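Local coordinates for nitrate transport protein (Xanthomonas axonopodis pv. citri, PDB 3KSX) that probably serves as the periplasmic binding protein that captures alkanesulfonates for uptake by an ABC transporter, at residues P110-R124 against L192-E205. Sequence-based numbering, arbitrary orientation.
With SO4 (sulfate ion), chain C.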
loop_
_atom_site.group_PDB
_atom_site.type_symbol
_atom_site.label_atom_id
_atom_site.label_comp_id
_atom_site.label_asym_id
_atom_site.label_seq_id
_atom_site.Cartn_x
_atom_site.Cartn_y
_atom_site.Cartn_z
ATOM N N PRO A 110 4.747 -9.702 1.827
ATOM C CA PRO A 110 3.993 -10.488 0.910
ATOM C C PRO A 110 2.915 -11.315 1.616
ATOM O O PRO A 110 1.903 -11.659 1.019
ATOM C CB PRO A 110 5.049 -11.421 0.300
ATOM C CG PRO A 110 6.278 -11.397 1.346
ATOM C CD PRO A 110 6.199 -9.993 1.780
ATOM N N LYS A 111 3.123 -11.676 2.873
ATOM C CA LYS A 111 2.108 -12.434 3.591
ATOM C C LYS A 111 0.860 -11.609 3.853
ATOM O O LYS A 111 -0.247 -12.166 4.049
ATOM C CB LYS A 111 2.710 -12.899 4.932
ATOM C CG LYS A 111 3.755 -14.004 4.770
ATOM C CD LYS A 111 4.569 -14.093 6.092
ATOM C CE LYS A 111 5.344 -15.402 6.147
ATOM N NZ LYS A 111 4.649 -16.317 7.074
ATOM N N ALA A 112 1.023 -10.290 3.859
ATOM C CA ALA A 112 -0.033 -9.379 4.156
ATOM C C ALA A 112 -0.807 -8.991 2.879
ATOM O O ALA A 112 -1.678 -8.138 2.962
ATOM C CB ALA A 112 0.492 -8.176 4.875
ATOM N N GLU A 113 -0.420 -9.503 1.688
ATOM C CA GLU A 113 -1.179 -9.231 0.446
ATOM C C GLU A 113 -1.877 -10.517 0.055
ATOM O O GLU A 113 -1.197 -11.500 -0.201
ATOM C CB GLU A 113 -0.302 -8.829 -0.762
ATOM C CG GLU A 113 0.532 -7.623 -0.483
ATOM C CD GLU A 113 -0.164 -6.305 -0.945
ATOM O OE1 GLU A 113 -1.354 -6.280 -1.412
ATOM O OE2 GLU A 113 0.576 -5.292 -0.892
ATOM N N THR A 114 -3.204 -10.492 -0.066
ATOM C CA THR A 114 -3.970 -11.757 -0.140
ATOM C C THR A 114 -5.147 -11.719 -1.134
ATOM O O THR A 114 -5.713 -10.658 -1.345
ATOM C CB THR A 114 -4.507 -12.133 1.258
ATOM O OG1 THR A 114 -5.558 -11.233 1.639
ATOM C CG2 THR A 114 -3.396 -12.021 2.314
ATOM N N ILE A 115 -5.510 -12.881 -1.697
ATOM C CA ILE A 115 -6.774 -13.129 -2.292
ATOM C C ILE A 115 -7.572 -13.961 -1.282
ATOM O O ILE A 115 -7.118 -15.076 -0.889
ATOM C CB ILE A 115 -6.578 -13.837 -3.637
ATOM C CG1 ILE A 115 -5.597 -13.038 -4.557
ATOM C CG2 ILE A 115 -7.939 -14.135 -4.406
ATOM C CD1 ILE A 115 -5.381 -13.814 -5.920
ATOM N N LEU A 116 -8.738 -13.407 -0.917
ATOM C CA LEU A 116 -9.682 -13.988 0.040
ATOM C C LEU A 116 -10.894 -14.508 -0.725
ATOM O O LEU A 116 -11.296 -13.915 -1.749
ATOM C CB LEU A 116 -10.067 -12.940 1.087
ATOM C CG LEU A 116 -9.022 -12.246 1.943
ATOM C CD1 LEU A 116 -9.685 -11.434 2.996
ATOM C CD2 LEU A 116 -8.110 -13.250 2.538
ATOM N N VAL A 117 -11.484 -15.596 -0.252
ATOM C CA VAL A 117 -12.782 -16.028 -0.688
ATOM C C VAL A 117 -13.673 -16.190 0.525
ATOM O O VAL A 117 -13.154 -16.445 1.695
ATOM C CB VAL A 117 -12.782 -17.355 -1.532
ATOM C CG1 VAL A 117 -11.905 -17.166 -2.780
ATOM C CG2 VAL A 117 -12.250 -18.509 -0.650
ATOM N N PRO A 118 -14.983 -16.036 0.312
ATOM C CA PRO A 118 -15.899 -16.314 1.417
ATOM C C PRO A 118 -15.625 -17.748 1.887
ATOM O O PRO A 118 -15.385 -18.656 1.067
ATOM C CB PRO A 118 -17.296 -16.224 0.767
ATOM C CG PRO A 118 -17.070 -15.190 -0.340
ATOM C CD PRO A 118 -15.732 -15.646 -0.911
ATOM N N SER A 119 -15.671 -17.925 3.191
ATOM C CA SER A 119 -15.359 -19.235 3.806
ATOM C C SER A 119 -16.341 -20.315 3.322
ATOM O O SER A 119 -15.955 -21.466 3.096
ATOM C CB SER A 119 -15.232 -19.105 5.325
ATOM O OG SER A 119 -16.408 -18.556 5.894
ATOM N N LYS A 120 -17.585 -19.922 2.992
ATOM C CA LYS A 120 -18.540 -20.910 2.536
ATOM C C LYS A 120 -18.347 -21.397 1.125
ATOM O O LYS A 120 -19.022 -22.321 0.684
ATOM C CB LYS A 120 -19.963 -20.388 2.678
ATOM C CG LYS A 120 -20.287 -19.243 1.721
ATOM C CD LYS A 120 -21.451 -19.599 0.802
ATOM C CE LYS A 120 -22.610 -18.656 0.994
ATOM N NZ LYS A 120 -23.362 -18.509 -0.329
ATOM N N SER A 121 -17.484 -20.718 0.393
ATOM C CA SER A 121 -17.258 -20.934 -1.010
ATOM C C SER A 121 -16.712 -22.290 -1.412
ATOM O O SER A 121 -15.926 -22.932 -0.652
ATOM C CB SER A 121 -16.264 -19.813 -1.425
ATOM O OG SER A 121 -15.582 -20.141 -2.540
ATOM N N ALA A 122 -17.066 -22.711 -2.626
ATOM C CA ALA A 122 -16.445 -23.891 -3.256
ATOM C C ALA A 122 -15.090 -23.593 -3.875
ATOM O O ALA A 122 -14.447 -24.526 -4.450
ATOM C CB ALA A 122 -17.349 -24.446 -4.373
ATOM N N LEU A 123 -14.619 -22.341 -3.805
ATOM C CA LEU A 123 -13.325 -22.041 -4.457
ATOM C C LEU A 123 -12.171 -22.445 -3.585
ATOM O O LEU A 123 -12.146 -22.067 -2.427
ATOM C CB LEU A 123 -13.201 -20.529 -4.820
ATOM C CG LEU A 123 -14.400 -19.925 -5.495
ATOM C CD1 LEU A 123 -14.096 -18.432 -5.784
ATOM C CD2 LEU A 123 -14.822 -20.700 -6.770
ATOM N N ARG A 124 -11.218 -23.223 -4.128
ATOM C CA ARG A 124 -10.094 -23.724 -3.298
ATOM C C ARG A 124 -8.726 -23.594 -3.907
ATOM O O ARG A 124 -7.704 -23.783 -3.222
ATOM C CB ARG A 124 -10.317 -25.198 -2.875
ATOM C CG ARG A 124 -11.329 -25.182 -1.765
ATOM C CD ARG A 124 -11.499 -26.419 -0.907
ATOM N NE ARG A 124 -12.696 -26.057 -0.171
ATOM C CZ ARG A 124 -13.941 -26.103 -0.681
ATOM N NH1 ARG A 124 -14.199 -26.606 -1.914
ATOM N NH2 ARG A 124 -14.935 -25.668 0.067
ATOM N N LEU A 192 -10.928 -10.820 8.712
ATOM C CA LEU A 192 -11.919 -11.706 8.090
ATOM C C LEU A 192 -11.547 -13.209 8.221
ATOM O O LEU A 192 -12.406 -14.086 8.311
ATOM C CB LEU A 192 -12.099 -11.308 6.617
ATOM C CG LEU A 192 -13.105 -10.197 6.324
ATOM C CD1 LEU A 192 -12.668 -8.855 6.813
ATOM C CD2 LEU A 192 -13.365 -10.082 4.813
ATOM N N THR A 193 -10.266 -13.540 8.228
ATOM C CA THR A 193 -9.872 -14.927 8.356
ATOM C C THR A 193 -10.079 -15.306 9.854
ATOM O O THR A 193 -10.479 -16.456 10.185
ATOM C CB THR A 193 -8.404 -15.182 7.840
ATOM O OG1 THR A 193 -7.495 -14.290 8.499
ATOM C CG2 THR A 193 -8.349 -14.954 6.353
ATOM N N LEU A 194 -9.874 -14.336 10.771
ATOM C CA LEU A 194 -9.987 -14.697 12.184
ATOM C C LEU A 194 -11.439 -14.811 12.631
ATOM O O LEU A 194 -11.803 -15.632 13.537
ATOM C CB LEU A 194 -9.235 -13.732 13.087
ATOM C CG LEU A 194 -7.708 -13.989 13.199
ATOM C CD1 LEU A 194 -7.131 -12.890 14.022
ATOM C CD2 LEU A 194 -7.220 -15.359 13.798
ATOM N N ASP A 195 -12.304 -14.031 12.025
ATOM C CA ASP A 195 -13.724 -14.090 12.468
ATOM C C ASP A 195 -14.543 -15.099 11.664
ATOM O O ASP A 195 -15.780 -15.231 11.908
ATOM C CB ASP A 195 -14.333 -12.685 12.517
ATOM C CG ASP A 195 -14.746 -12.131 11.155
ATOM O OD1 ASP A 195 -14.648 -12.813 10.113
ATOM O OD2 ASP A 195 -15.181 -10.944 11.133
ATOM N N GLY A 196 -13.877 -15.826 10.778
ATOM C CA GLY A 196 -14.529 -16.865 9.947
ATOM C C GLY A 196 -15.274 -16.423 8.691
ATOM O O GLY A 196 -15.841 -17.258 7.974
ATOM N N SER A 197 -15.150 -15.151 8.362
ATOM C CA SER A 197 -15.756 -14.583 7.139
ATOM C C SER A 197 -15.099 -15.119 5.828
ATOM O O SER A 197 -15.777 -15.247 4.759
ATOM C CB SER A 197 -15.611 -13.053 7.154
ATOM O OG SER A 197 -16.452 -12.410 8.093
ATOM N N ALA A 198 -13.802 -15.400 5.893
ATOM C CA ALA A 198 -12.993 -15.728 4.714
ATOM C C ALA A 198 -11.929 -16.805 4.937
ATOM O O ALA A 198 -11.483 -17.066 6.098
ATOM C CB ALA A 198 -12.288 -14.454 4.188
ATOM N N ARG A 199 -11.571 -17.460 3.838
ATOM C CA ARG A 199 -10.399 -18.334 3.762
ATOM C C ARG A 199 -9.364 -17.655 2.904
ATOM O O ARG A 199 -9.727 -17.010 1.939
ATOM C CB ARG A 199 -10.680 -19.718 3.117
ATOM C CG ARG A 199 -11.489 -20.681 4.015
ATOM C CD ARG A 199 -11.693 -21.973 3.251
ATOM N NE ARG A 199 -12.797 -21.892 2.285
ATOM C CZ ARG A 199 -12.619 -21.942 0.949
ATOM N NH1 ARG A 199 -11.428 -22.049 0.378
ATOM N NH2 ARG A 199 -13.662 -21.909 0.173
ATOM N N LEU A 200 -8.085 -17.809 3.259
ATOM C CA LEU A 200 -7.019 -17.388 2.332
ATOM C C LEU A 200 -6.995 -18.271 1.087
ATOM O O LEU A 200 -6.904 -19.542 1.124
ATOM C CB LEU A 200 -5.669 -17.452 3.067
ATOM C CG LEU A 200 -4.422 -17.067 2.297
ATOM C CD1 LEU A 200 -4.494 -15.620 1.926
ATOM C CD2 LEU A 200 -3.238 -17.314 3.230
ATOM N N LEU A 201 -6.970 -17.666 -0.099
ATOM C CA LEU A 201 -6.822 -18.508 -1.246
ATOM C C LEU A 201 -5.338 -18.463 -1.707
ATOM O O LEU A 201 -4.778 -19.480 -2.097
ATOM C CB LEU A 201 -7.764 -18.062 -2.373
ATOM C CG LEU A 201 -7.790 -19.014 -3.557
ATOM C CD1 LEU A 201 -8.573 -20.175 -3.196
ATOM C CD2 LEU A 201 -8.503 -18.388 -4.738
ATOM N N ALA A 202 -4.744 -17.266 -1.711
ATOM C CA ALA A 202 -3.323 -17.116 -2.146
ATOM C C ALA A 202 -2.772 -15.862 -1.532
ATOM O O ALA A 202 -3.531 -14.957 -1.249
ATOM C CB ALA A 202 -3.232 -17.021 -3.674
ATOM N N ASN A 203 -1.475 -15.816 -1.231
ATOM C CA ASN A 203 -0.835 -14.522 -0.783
ATOM C C ASN A 203 0.271 -14.159 -1.719
ATOM O O ASN A 203 0.361 -14.768 -2.801
ATOM C CB ASN A 203 -0.357 -14.591 0.693
ATOM C CG ASN A 203 0.790 -15.621 0.909
ATOM O OD1 ASN A 203 1.480 -16.052 -0.046
ATOM N ND2 ASN A 203 1.034 -15.966 2.176
ATOM N N GLY A 204 1.131 -13.201 -1.323
ATOM C CA GLY A 204 2.064 -12.662 -2.244
ATOM C C GLY A 204 3.430 -13.262 -2.169
ATOM O O GLY A 204 4.308 -12.783 -2.848
ATOM N N GLU A 205 3.593 -14.307 -1.355
ATOM C CA GLU A 205 4.891 -14.968 -1.196
ATOM C C GLU A 205 5.360 -15.529 -2.535
ATOM O O GLU A 205 4.566 -16.082 -3.308
ATOM C CB GLU A 205 4.757 -16.086 -0.165
ATOM C CG GLU A 205 4.757 -15.455 1.272
ATOM C CD GLU A 205 4.819 -16.494 2.378
ATOM O OE1 GLU A 205 3.781 -17.178 2.593
ATOM O OE2 GLU A 205 5.885 -16.543 3.065
HETATM S S SO4 C . -0.611 -19.402 -0.388
HETATM O O1 SO4 C . -0.176 -18.427 -1.440
HETATM O O2 SO4 C . -1.384 -20.451 -1.083
HETATM O O3 SO4 C . 0.561 -19.946 0.294
HETATM O O4 SO4 C . -1.486 -18.915 0.700
HETATM O O HOH W 1 -0.517 -14.718 4.404
#
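A classic beta bulge interrupts the antiparallel pairing of strand 113-118 with the edge strand 198-203, where L201 and A202 both face I115. The I115 carbonyl O accepts a hydrogen bond from L201 N (2.7 Å) and a weak one from A202 N, while I115 N donates one to A202 O. Beyond the bulge V117 and R199 form a regular hydrogen-bonded pair. The R199 side chain, bent at chi3 (-81°), brings its guanidinium edge to carbonyls of the turn and loop after strand 113-118. Its NH1 and NH2 meet L123 O end-on, at 2.9 and 3.0 Å, and NE reaches S119 O at 3.3 Å; both acceptors lie in the guanidinium plane, which fixes its rotation. V117 CG2 packs over one face, and the R124 guanidinium lies offset on the other, planes 21° apart. On the opposite side of the sheet, L116 CB meets A198 CB at 4.1 Å and L200 CD1 lies against T114 CB. At the far end G204 N donates a hydrogen bond to P110 O, and N203 N holds a sulfate oxygen, O1, at 2.9 Å. Strand 113-118 also pairs with 181-185, and 198-203 is outermost, so the bulged pair closes one side of a five-stranded mixed sheet, as in a periplasmic-binding-protein lobe.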